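Local coordinates for protein squalene synthase HpnC (Alicyclobacillus acidocaldarius subsp. acidocaldarius, PDB 4HD1) that probably joins isoprenoid diphosphates in the manner of a squalene or phytoene synthase, using an all-helical terpene-synthase fold, at residues A112-R115 / D116-K119; D123-E126 / D127-D130; I174-D177 / L178-R182; A251-A254 / A255-Q259. One frame throughout, in Å; residues are numbered along the deposited sequence.

Interaction 1. Residues A112-R115 / D116-K119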
loop_
_atom_site.group_PDB
_atom_site.type_symbol
_atom_site.label_atom_id
_atom_site.label_comp_id
_atom_site.label_asym_id
_atom_site.label_seq_id
_atom_site.Cartn_x
_atom_site.Cartn_y
_atom_site.Cartn_z
ATOM N N ALA A 112 -10.089 -2.352 1.753
ATOM C CA ALA A 112 -9.572 -0.992 1.554
ATOM C C ALA A 112 -10.345 -0.248 0.469
ATOM O O ALA A 112 -10.636 0.939 0.606
ATOM C CB ALA A 112 -8.091 -1.020 1.217
ATOM N N ASN A 113 -10.670 -0.964 -0.602
ATOM C CA ASN A 113 -11.472 -0.433 -1.695
ATOM C C ASN A 113 -12.886 -0.041 -1.226
ATOM O O ASN A 113 -13.397 1.014 -1.610
ATOM C CB ASN A 113 -11.517 -1.453 -2.840
ATOM C CG ASN A 113 -12.155 -0.903 -4.101
ATOM O OD1 ASN A 113 -13.350 -0.601 -4.137
ATOM N ND2 ASN A 113 -11.359 -0.793 -5.158
ATOM N N ARG A 114 -13.501 -0.874 -0.384
ATOM C CA ARG A 114 -14.814 -0.561 0.198
ATOM C C ARG A 114 -14.738 0.649 1.129
ATOM O O ARG A 114 -15.679 1.442 1.185
ATOM C CB ARG A 114 -15.398 -1.753 0.959
ATOM C CG ARG A 114 -15.564 -3.018 0.134
ATOM C CD ARG A 114 -16.283 -4.103 0.924
ATOM N NE ARG A 114 -16.339 -5.369 0.193
ATOM C CZ ARG A 114 -15.615 -6.448 0.489
ATOM N NH1 ARG A 114 -14.767 -6.439 1.517
ATOM N NH2 ARG A 114 -15.742 -7.546 -0.243
ATOM N N ARG A 115 -13.626 0.784 1.858
ATOM C CA ARG A 115 -13.409 1.929 2.751
ATOM C C ARG A 115 -13.297 3.219 1.949
ATOM O O ARG A 115 -13.833 4.249 2.350
ATOM C CB ARG A 115 -12.151 1.754 3.613
ATOM C CG ARG A 115 -12.026 0.407 4.300
ATOM C CD ARG A 115 -12.911 0.294 5.521
ATOM N NE ARG A 115 -12.190 0.737 6.708
ATOM C CZ ARG A 115 -12.281 0.151 7.895
ATOM N NH1 ARG A 115 -13.057 -0.912 8.059
ATOM N NH2 ARG A 115 -11.588 0.623 8.913
ATOM N N ASP A 116 -12.604 3.146 0.814
ATOM C CA ASP A 116 -12.440 4.292 -0.077
ATOM C C ASP A 116 -13.772 4.718 -0.704
ATOM O O ASP A 116 -13.968 5.898 -0.977
ATOM C CB ASP A 116 -11.412 3.976 -1.165
ATOM C CG ASP A 116 -10.392 5.096 -1.369
ATOM O OD1 ASP A 116 -9.945 5.724 -0.381
ATOM O OD2 ASP A 116 -10.008 5.330 -2.533
ATOM N N GLN A 117 -14.680 3.765 -0.925
ATOM C CA GLN A 117 -16.015 4.062 -1.462
ATOM C C GLN A 117 -16.823 4.934 -0.511
ATOM O O GLN A 117 -17.525 5.851 -0.942
ATOM C CB GLN A 117 -16.809 2.778 -1.723
ATOM C CG GLN A 117 -16.484 2.063 -3.025
ATOM C CD GLN A 117 -17.083 0.663 -3.090
ATOM O OE1 GLN A 117 -18.297 0.481 -2.970
ATOM N NE2 GLN A 117 -16.227 -0.336 -3.284
ATOM N N ARG A 118 -16.718 4.637 0.782
ATOM C CA ARG A 118 -17.592 5.228 1.785
ATOM C C ARG A 118 -17.041 6.470 2.496
ATOM O O ARG A 118 -17.771 7.141 3.232
ATOM C CB ARG A 118 -18.045 4.166 2.799
ATOM C CG ARG A 118 -16.941 3.515 3.613
ATOM C CD ARG A 118 -17.524 2.635 4.711
ATOM N NE ARG A 118 -18.089 1.388 4.190
ATOM C CZ ARG A 118 -17.525 0.186 4.319
ATOM N NH1 ARG A 118 -18.124 -0.883 3.807
ATOM N NH2 ARG A 118 -16.371 0.043 4.961
ATOM N N LYS A 119 -15.770 6.788 2.273
ATOM C CA LYS A 119 -15.174 7.965 2.907
ATOM C C LYS A 119 -14.474 8.895 1.921
ATOM O O LYS A 119 -13.587 8.481 1.164
ATOM C CB LYS A 119 -14.228 7.569 4.041
ATOM C CG LYS A 119 -14.945 7.069 5.281
ATOM C CD LYS A 119 -14.078 7.189 6.523
ATOM C CE LYS A 119 -14.817 6.622 7.722
ATOM N NZ LYS A 119 -14.295 7.150 9.008
#
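The N113 side chain leaves the helix with CG anti to its own nitrogen (chi1 -171°), while Q117, one turn later, has CG beside its backbone N and an extended chain. These torsions bring the two amides together: Q117 NE2 donates to N113 OD1 at 3.0 Å, within the carbonyl plane of N113 and close to the amide plane of Q117, although the two amide planes stand 78° apart. R65 NH1 also bonds N113 OD1, so this oxygen has two partners. With a leucine in place of Q117, which has no N-H to offer, the N113 amide is likely to be less firmly fixed in rotation, its oxygen keeping R65 alone of these two.

R118 instead has CG between its backbone N and carbonyl carbon (chi1 62°), which folds the chain back over the helix. The carbonyl oxygen R114 O lies 3.8 Å above the plane of the R118 guanidinium, and R118 NH2 comes 3.5 Å from R115 CD. The charge of R115 is met by D130, and that of R114 by D70 and E73. At this end of helix 104-118, N113 and Q117 pack on helix 65-81, and A112 and R115 on helix 125-135.

Interaction 2. Residues D123-E126 / D127-D130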
loop_
_atom_site.group_PDB
_atom_site.type_symbol
_atom_site.label_atom_id
_atom_site.label_comp_id
_atom_site.label_asym_id
_atom_site.label_seq_id
_atom_site.Cartn_x
_atom_site.Cartn_y
_atom_site.Cartn_z
ATOM N N ASP A 123 -12.298 12.406 9.763
ATOM C CA ASP A 123 -12.530 13.206 10.961
ATOM C C ASP A 123 -11.279 13.368 11.830
ATOM O O ASP A 123 -10.907 14.490 12.186
ATOM C CB ASP A 123 -13.663 12.587 11.780
ATOM C CG ASP A 123 -14.439 13.613 12.564
ATOM O OD1 ASP A 123 -13.910 14.127 13.573
ATOM O OD2 ASP A 123 -15.589 13.893 12.167
ATOM N N THR A 124 -10.640 12.248 12.171
ATOM C CA THR A 124 -9.488 12.260 13.079
ATOM C C THR A 124 -8.286 11.511 12.515
ATOM O O THR A 124 -8.395 10.780 11.526
ATOM C CB THR A 124 -9.828 11.689 14.484
ATOM O OG1 THR A 124 -10.127 10.288 14.392
ATOM C CG2 THR A 124 -11.010 12.429 15.116
ATOM N N TRP A 125 -7.139 11.707 13.159
ATOM C CA TRP A 125 -5.925 10.961 12.849
ATOM C C TRP A 125 -6.136 9.478 12.988
ATOM O O TRP A 125 -5.621 8.702 12.183
ATOM C CB TRP A 125 -4.768 11.423 13.732
ATOM C CG TRP A 125 -3.582 10.491 13.687
ATOM C CD1 TRP A 125 -3.148 9.618 14.681
ATOM C CD2 TRP A 125 -2.655 10.280 12.567
ATOM N NE1 TRP A 125 -2.043 8.920 14.272
ATOM C CE2 TRP A 125 -1.692 9.267 13.017
ATOM C CE3 TRP A 125 -2.520 10.819 11.292
ATOM C CZ2 TRP A 125 -0.655 8.828 12.208
ATOM C CZ3 TRP A 125 -1.470 10.368 10.485
ATOM C CH2 TRP A 125 -0.562 9.397 10.933
ATOM N N GLU A 126 -6.900 9.077 14.004
ATOM C CA GLU A 126 -7.223 7.666 14.242
ATOM C C GLU A 126 -7.980 7.041 13.073
ATOM O O GLU A 126 -7.754 5.878 12.737
ATOM C CB GLU A 126 -8.019 7.487 15.541
ATOM C CG GLU A 126 -7.188 7.580 16.812
ATOM C CD GLU A 126 -6.735 8.999 17.138
ATOM O OE1 GLU A 126 -7.533 9.952 16.977
ATOM O OE2 GLU A 126 -5.573 9.161 17.567
ATOM N N ASP A 127 -8.871 7.821 12.459
ATOM C CA ASP A 127 -9.621 7.380 11.283
ATOM C C ASP A 127 -8.706 7.166 10.084
ATOM O O ASP A 127 -8.830 6.160 9.382
ATOM C CB ASP A 127 -10.735 8.373 10.934
ATOM C CG ASP A 127 -11.781 8.491 12.031
ATOM O OD1 ASP A 127 -11.899 7.566 12.863
ATOM O OD2 ASP A 127 -12.491 9.516 12.064
ATOM N N LEU A 128 -7.786 8.104 9.855
ATOM C CA LEU A 128 -6.818 7.967 8.772
ATOM C C LEU A 128 -5.881 6.779 9.018
ATOM O O LEU A 128 -5.678 5.945 8.129
ATOM C CB LEU A 128 -6.025 9.258 8.572
ATOM C CG LEU A 128 -5.024 9.250 7.410
ATOM C CD1 LEU A 128 -5.708 8.895 6.098
ATOM C CD2 LEU A 128 -4.288 10.578 7.295
ATOM N N ARG A 129 -5.331 6.702 10.229
ATOM C CA ARG A 129 -4.520 5.559 10.646
ATOM C C ARG A 129 -5.265 4.256 10.357
ATOM O O ARG A 129 -4.699 3.331 9.786
ATOM C CB ARG A 129 -4.180 5.663 12.135
ATOM C CG ARG A 129 -3.350 4.517 12.683
ATOM C CD ARG A 129 -1.906 4.924 12.902
ATOM N NE ARG A 129 -1.156 3.839 13.532
ATOM C CZ ARG A 129 -0.022 3.987 14.212
ATOM N NH1 ARG A 129 0.521 5.187 14.372
ATOM N NH2 ARG A 129 0.569 2.926 14.744
ATOM N N ASP A 130 -6.544 4.203 10.724
ATOM C CA ASP A 130 -7.352 2.999 10.542
ATOM C C ASP A 130 -7.513 2.596 9.070
ATOM O O ASP A 130 -7.480 1.408 8.742
ATOM C CB ASP A 130 -8.716 3.146 11.207
ATOM C CG ASP A 130 -9.267 1.824 11.679
ATOM O OD1 ASP A 130 -10.267 1.356 11.098
ATOM O OD2 ASP A 130 -8.678 1.240 12.617
#
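The indole of W125 has R129 CB over one face, and L128 CD2 approaches the ring obliquely, 4.3 Å from W125 CZ3. The R129 guanidinium does not stack on the indole: its plane is turned 85° to the ring, and W125 CZ2 lies at its edge. The aliphatic part of R129 makes the closer approach, CD to W125 CZ2 at 4.2 Å. R219, from helix 207-227, supplies a cation-pi partner to the same indole. W125 reaches forward along the helix because its CG stands anti to the backbone N (chi1 167°).

Immediately before W125, T124 occupies the N-cap of helix 125-135 and forms a capping box with D127. D127 N donates weakly to T124 OG1 at 3.4 Å, and T124 N returns a weak bond to D127 OD2 at 3.3 Å. Behind the box the regular helical pattern sets in: R129 N reaches W125 O at 2.8 Å in a nearly straight bond (173°), and L128 N bonds T124 O. Farther on, D130 is paired with R115 and R133.

Were D127 replaced by alanine, T124 N would probably lose its carboxylate mate and the box would be reduced to its T124 half. The carboxylates of D123 and E126 lie near that of D127 without contact between charged atoms, and K119 NZ comes within 4.2 Å of D127 CG. The D127 carboxylate itself sits at the amino end of the helix, where the helix dipole would be expected to favour its negative charge.

Interaction 3. Residues I174-D177 / L178-R182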
loop_
_atom_site.group_PDB
_atom_site.type_symbol
_atom_site.label_atom_id
_atom_site.label_comp_id
_atom_site.label_asym_id
_atom_site.label_seq_id
_atom_site.Cartn_x
_atom_site.Cartn_y
_atom_site.Cartn_z
ATOM N N ILE A 174 -2.220 16.300 -1.874
ATOM C CA ILE A 174 -3.443 17.013 -1.487
ATOM C C ILE A 174 -4.199 17.526 -2.722
ATOM O O ILE A 174 -5.418 17.364 -2.821
ATOM C CB ILE A 174 -3.156 18.191 -0.516
ATOM C CG1 ILE A 174 -2.319 17.749 0.695
ATOM C CG2 ILE A 174 -4.448 18.847 -0.054
ATOM C CD1 ILE A 174 -2.980 16.735 1.604
ATOM N N ASP A 175 -3.466 18.129 -3.660
ATOM C CA ASP A 175 -4.052 18.656 -4.895
ATOM C C ASP A 175 -4.703 17.576 -5.747
ATOM O O ASP A 175 -5.877 17.691 -6.107
ATOM C CB ASP A 175 -3.013 19.420 -5.720
ATOM C CG ASP A 175 -3.345 20.902 -5.871
ATOM O OD1 ASP A 175 -4.423 21.355 -5.421
ATOM O OD2 ASP A 175 -2.516 21.619 -6.466
ATOM N N ARG A 176 -3.939 16.531 -6.061
ATOM C CA ARG A 176 -4.439 15.409 -6.851
ATOM C C ARG A 176 -5.725 14.838 -6.248
ATOM O O ARG A 176 -6.707 14.631 -6.964
ATOM C CB ARG A 176 -3.367 14.318 -6.985
ATOM C CG ARG A 176 -3.777 13.132 -7.849
ATOM C CD ARG A 176 -2.657 12.111 -7.977
ATOM N NE ARG A 176 -1.574 12.583 -8.842
ATOM C CZ ARG A 176 -0.431 11.929 -9.050
ATOM N NH1 ARG A 176 -0.201 10.764 -8.456
ATOM N NH2 ARG A 176 0.489 12.444 -9.855
ATOM N N ASP A 177 -5.710 14.608 -4.933
ATOM C CA ASP A 177 -6.836 14.010 -4.214
ATOM C C ASP A 177 -8.060 14.915 -4.196
ATOM O O ASP A 177 -9.194 14.436 -4.292
ATOM C CB ASP A 177 -6.435 13.645 -2.778
ATOM C CG ASP A 177 -5.496 12.441 -2.711
ATOM O OD1 ASP A 177 -5.554 11.587 -3.622
ATOM O OD2 ASP A 177 -4.700 12.350 -1.740
ATOM N N LEU A 178 -7.823 16.219 -4.069
ATOM C CA LEU A 178 -8.896 17.209 -4.064
ATOM C C LEU A 178 -9.669 17.159 -5.375
ATOM O O LEU A 178 -10.896 17.097 -5.374
ATOM C CB LEU A 178 -8.338 18.613 -3.823
ATOM C CG LEU A 178 -9.350 19.751 -3.676
ATOM C CD1 LEU A 178 -10.127 19.635 -2.370
ATOM C CD2 LEU A 178 -8.639 21.092 -3.764
ATOM N N ALA A 179 -8.930 17.163 -6.484
ATOM C CA ALA A 179 -9.498 17.064 -7.828
ATOM C C ALA A 179 -10.339 15.801 -8.019
ATOM O O ALA A 179 -11.178 15.743 -8.918
ATOM C CB ALA A 179 -8.393 17.133 -8.874
ATOM N N LEU A 180 -10.118 14.802 -7.166
ATOM C CA LEU A 180 -10.849 13.537 -7.244
ATOM C C LEU A 180 -12.009 13.448 -6.240
ATOM O O LEU A 180 -12.734 12.452 -6.209
ATOM C CB LEU A 180 -9.886 12.346 -7.105
ATOM C CG LEU A 180 -8.801 12.205 -8.190
ATOM C CD1 LEU A 180 -7.771 11.134 -7.837
ATOM C CD2 LEU A 180 -9.409 11.942 -9.565
ATOM N N GLY A 181 -12.181 14.498 -5.437
ATOM C CA GLY A 181 -13.293 14.590 -4.483
ATOM C C GLY A 181 -12.985 14.136 -3.063
ATOM O O GLY A 181 -13.906 13.970 -2.252
ATOM N N ARG A 182 -11.696 13.954 -2.760
ATOM C CA ARG A 182 -11.258 13.403 -1.473
ATOM C C ARG A 182 -10.264 14.280 -0.737
ATOM O O ARG A 182 -9.378 14.883 -1.344
ATOM C CB ARG A 182 -10.604 12.038 -1.666
ATOM C CG ARG A 182 -11.532 10.979 -2.198
ATOM C CD ARG A 182 -10.747 9.790 -2.712
ATOM N NE ARG A 182 -11.651 8.852 -3.364
ATOM C CZ ARG A 182 -12.492 8.053 -2.712
ATOM N NH1 ARG A 182 -12.536 8.062 -1.381
ATOM N NH2 ARG A 182 -13.288 7.242 -3.393
HETATM O O HOH W 1 -7.169 16.513 -0.663
#
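The carbonyl of D177 is the hub of the turn: D177 O accepts from R182 N at 3.0 Å in a fairly straight bond (160°) and from L180 N on the opposite face of its plane. Together with G181 N donating to L178 O at 2.9 Å, the bond from R182 closes a Schellman motif that ends helix 174-179. G181 carries the positive phi of 95° on which the motif depends, and any CB there would press against the carbonyl oxygen of L180.

Inside the helix, A179 N meets D175 O at 3.1 Å almost linearly, and L178 N bonds to I174 O. A water stitches the start of the helix to the chain leaving it, donating to I174 O at 2.9 Å and to R182 O at 2.8 Å; this gives the carbonyl of R182 a partner even though it lies beside another acceptor, D177 O.

The charged ends of D175 and R182 find partners beyond the turn. D175 forms a salt bridge with R203, and the extended R182 chain carries its guanidinium to the backbone oxygen of D116 at the end of helix 104-118, so the capped turn is tied to a neighbouring helix. I174 packs on V185 and P263. Across the turn the side-chain packing is modest: L180, with CG beside its backbone N (chi1 -62°), settles CG 3.4 Å from R176 O.

Interaction 4. Residues A251-A254 / A255-Q259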
loop_
_atom_site.group_PDB
_atom_site.type_symbol
_atom_site.label_atom_id
_atom_site.label_comp_id
_atom_site.label_asym_id
_atom_site.label_seq_id
_atom_site.Cartn_x
_atom_site.Cartn_y
_atom_site.Cartn_z
ATOM N N ALA A 251 12.400 11.288 1.887
ATOM C CA ALA A 251 12.658 12.331 0.895
ATOM C C ALA A 251 11.387 13.076 0.510
ATOM O O ALA A 251 11.441 14.258 0.169
ATOM C CB ALA A 251 13.337 11.753 -0.334
ATOM N N ILE A 252 10.245 12.393 0.567
ATOM C CA ILE A 252 8.957 13.050 0.306
ATOM C C ILE A 252 8.667 14.067 1.409
ATOM O O ILE A 252 8.274 15.203 1.127
ATOM C CB ILE A 252 7.797 12.039 0.139
ATOM C CG1 ILE A 252 7.943 11.284 -1.190
ATOM C CG2 ILE A 252 6.440 12.744 0.201
ATOM C CD1 ILE A 252 7.019 10.090 -1.358
ATOM N N LEU A 253 8.887 13.661 2.659
ATOM C CA LEU A 253 8.717 14.551 3.809
ATOM C C LEU A 253 9.647 15.757 3.721
ATOM O O LEU A 253 9.237 16.886 3.990
ATOM C CB LEU A 253 8.962 13.801 5.123
ATOM C CG LEU A 253 8.060 12.610 5.462
ATOM C CD1 LEU A 253 8.446 12.033 6.818
ATOM C CD2 LEU A 253 6.578 12.969 5.423
ATOM N N ALA A 254 10.893 15.503 3.327
ATOM C CA ALA A 254 11.913 16.542 3.221
ATOM C C ALA A 254 11.559 17.598 2.177
ATOM O O ALA A 254 11.809 18.780 2.387
ATOM C CB ALA A 254 13.276 15.922 2.929
ATOM N N ALA A 255 10.963 17.175 1.066
ATOM C CA ALA A 255 10.506 18.110 0.032
ATOM C C ALA A 255 9.318 18.955 0.501
ATOM O O ALA A 255 9.193 20.120 0.113
ATOM C CB ALA A 255 10.161 17.369 -1.251
ATOM N N ILE A 256 8.453 18.364 1.326
ATOM C CA ILE A 256 7.311 19.074 1.911
ATOM C C ILE A 256 7.804 20.159 2.871
ATOM O O ILE A 256 7.334 21.299 2.827
ATOM C CB ILE A 256 6.328 18.101 2.613
ATOM C CG1 ILE A 256 5.593 17.246 1.571
ATOM C CG2 ILE A 256 5.318 18.858 3.474
ATOM C CD1 ILE A 256 4.940 16.000 2.131
ATOM N N ARG A 257 8.765 19.795 3.716
ATOM C CA ARG A 257 9.422 20.739 4.620
ATOM C C ARG A 257 10.089 21.878 3.847
ATOM O O ARG A 257 9.978 23.043 4.227
ATOM C CB ARG A 257 10.456 20.023 5.496
ATOM C CG ARG A 257 9.864 18.981 6.426
ATOM C CD ARG A 257 10.794 18.686 7.585
ATOM N NE ARG A 257 10.403 17.459 8.271
ATOM C CZ ARG A 257 10.872 16.250 7.971
ATOM N NH1 ARG A 257 11.760 16.104 6.996
ATOM N NH2 ARG A 257 10.456 15.188 8.648
ATOM N N ARG A 258 10.764 21.521 2.755
ATOM C CA ARG A 258 11.448 22.473 1.882
ATOM C C ARG A 258 10.458 23.251 1.001
ATOM O O ARG A 258 10.863 24.006 0.115
ATOM C CB ARG A 258 12.458 21.714 1.011
ATOM C CG ARG A 258 13.422 22.575 0.205
ATOM C CD ARG A 258 13.786 21.891 -1.107
ATOM N NE ARG A 258 14.297 20.535 -0.898
ATOM C CZ ARG A 258 13.812 19.439 -1.480
ATOM N NH1 ARG A 258 12.786 19.510 -2.326
ATOM N NH2 ARG A 258 14.360 18.261 -1.212
ATOM N N GLN A 259 9.164 23.059 1.243
ATOM C CA GLN A 259 8.123 23.826 0.560
ATOM C C GLN A 259 7.251 24.568 1.566
ATOM O O GLN A 259 6.159 25.030 1.231
ATOM C CB GLN A 259 7.268 22.921 -0.330
ATOM C CG GLN A 259 7.869 22.666 -1.704
ATOM C CD GLN A 259 7.179 21.537 -2.448
ATOM O OE1 GLN A 259 6.586 21.749 -3.504
ATOM N NE2 GLN A 259 7.249 20.331 -1.896
#
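From A251 to R258 the backbone follows the i to i+4 pattern without a break: A255 N, I256 N, R257 N and R258 N donate to the carbonyls of A251, I252, L253 and A254. The R257 bond is the straightest, R257 N to L253 O at 3.0 Å and 167°. Helical geometry is lost at R258, and Q259 N bonds back to I256 O.

On the inner side, I252 and I256 meet methyl to methyl, I252 CG2 to I256 CD1 at 4.1 Å. R257 has CG beside its backbone N (chi1 -63°) and extends back along the helix, so L253 O lies over one face of its guanidinium and R257 NH2 comes 4.1 Å from L253 CB. The same NH2 donates to Q221 of helix 207-227.

Past the last turn, the side chain of Q259 folds back so that Q259 NE2 donates to A255 O at 2.8 Å. The donor stands above the carbonyl plane, off the lone-pair directions, in a bond local to this helix terminus. I256 packs on I213, V217 and M171, and L253 on A168. Apolar side chains turned in this way to helices 152-172 and 207-227 are what is expected of the all-helical terpene-synthase bundle.

How the interactions relate
The four contacts follow one another along the chain, each at a helix end: interactions 1, 3 and 4 close helices 104-118, 174-179 and 236-257, while interaction 2 opens helix 125-135. Interactions 1 and 2, with centres about 14 Å apart, touch through a salt bridge from R115 NH2 to D130 OD1 (2.7 Å), joining consecutive helices. Interaction 3, centred about 15 Å from interaction 1, reaches it through R182 NH1, which probably bonds D116 O. Interaction 4 stands apart, its nearest atoms about 8 Å from interaction 3 and 18 Å from interaction 1. Arginines thus link three of these ends within the single all-helical domain.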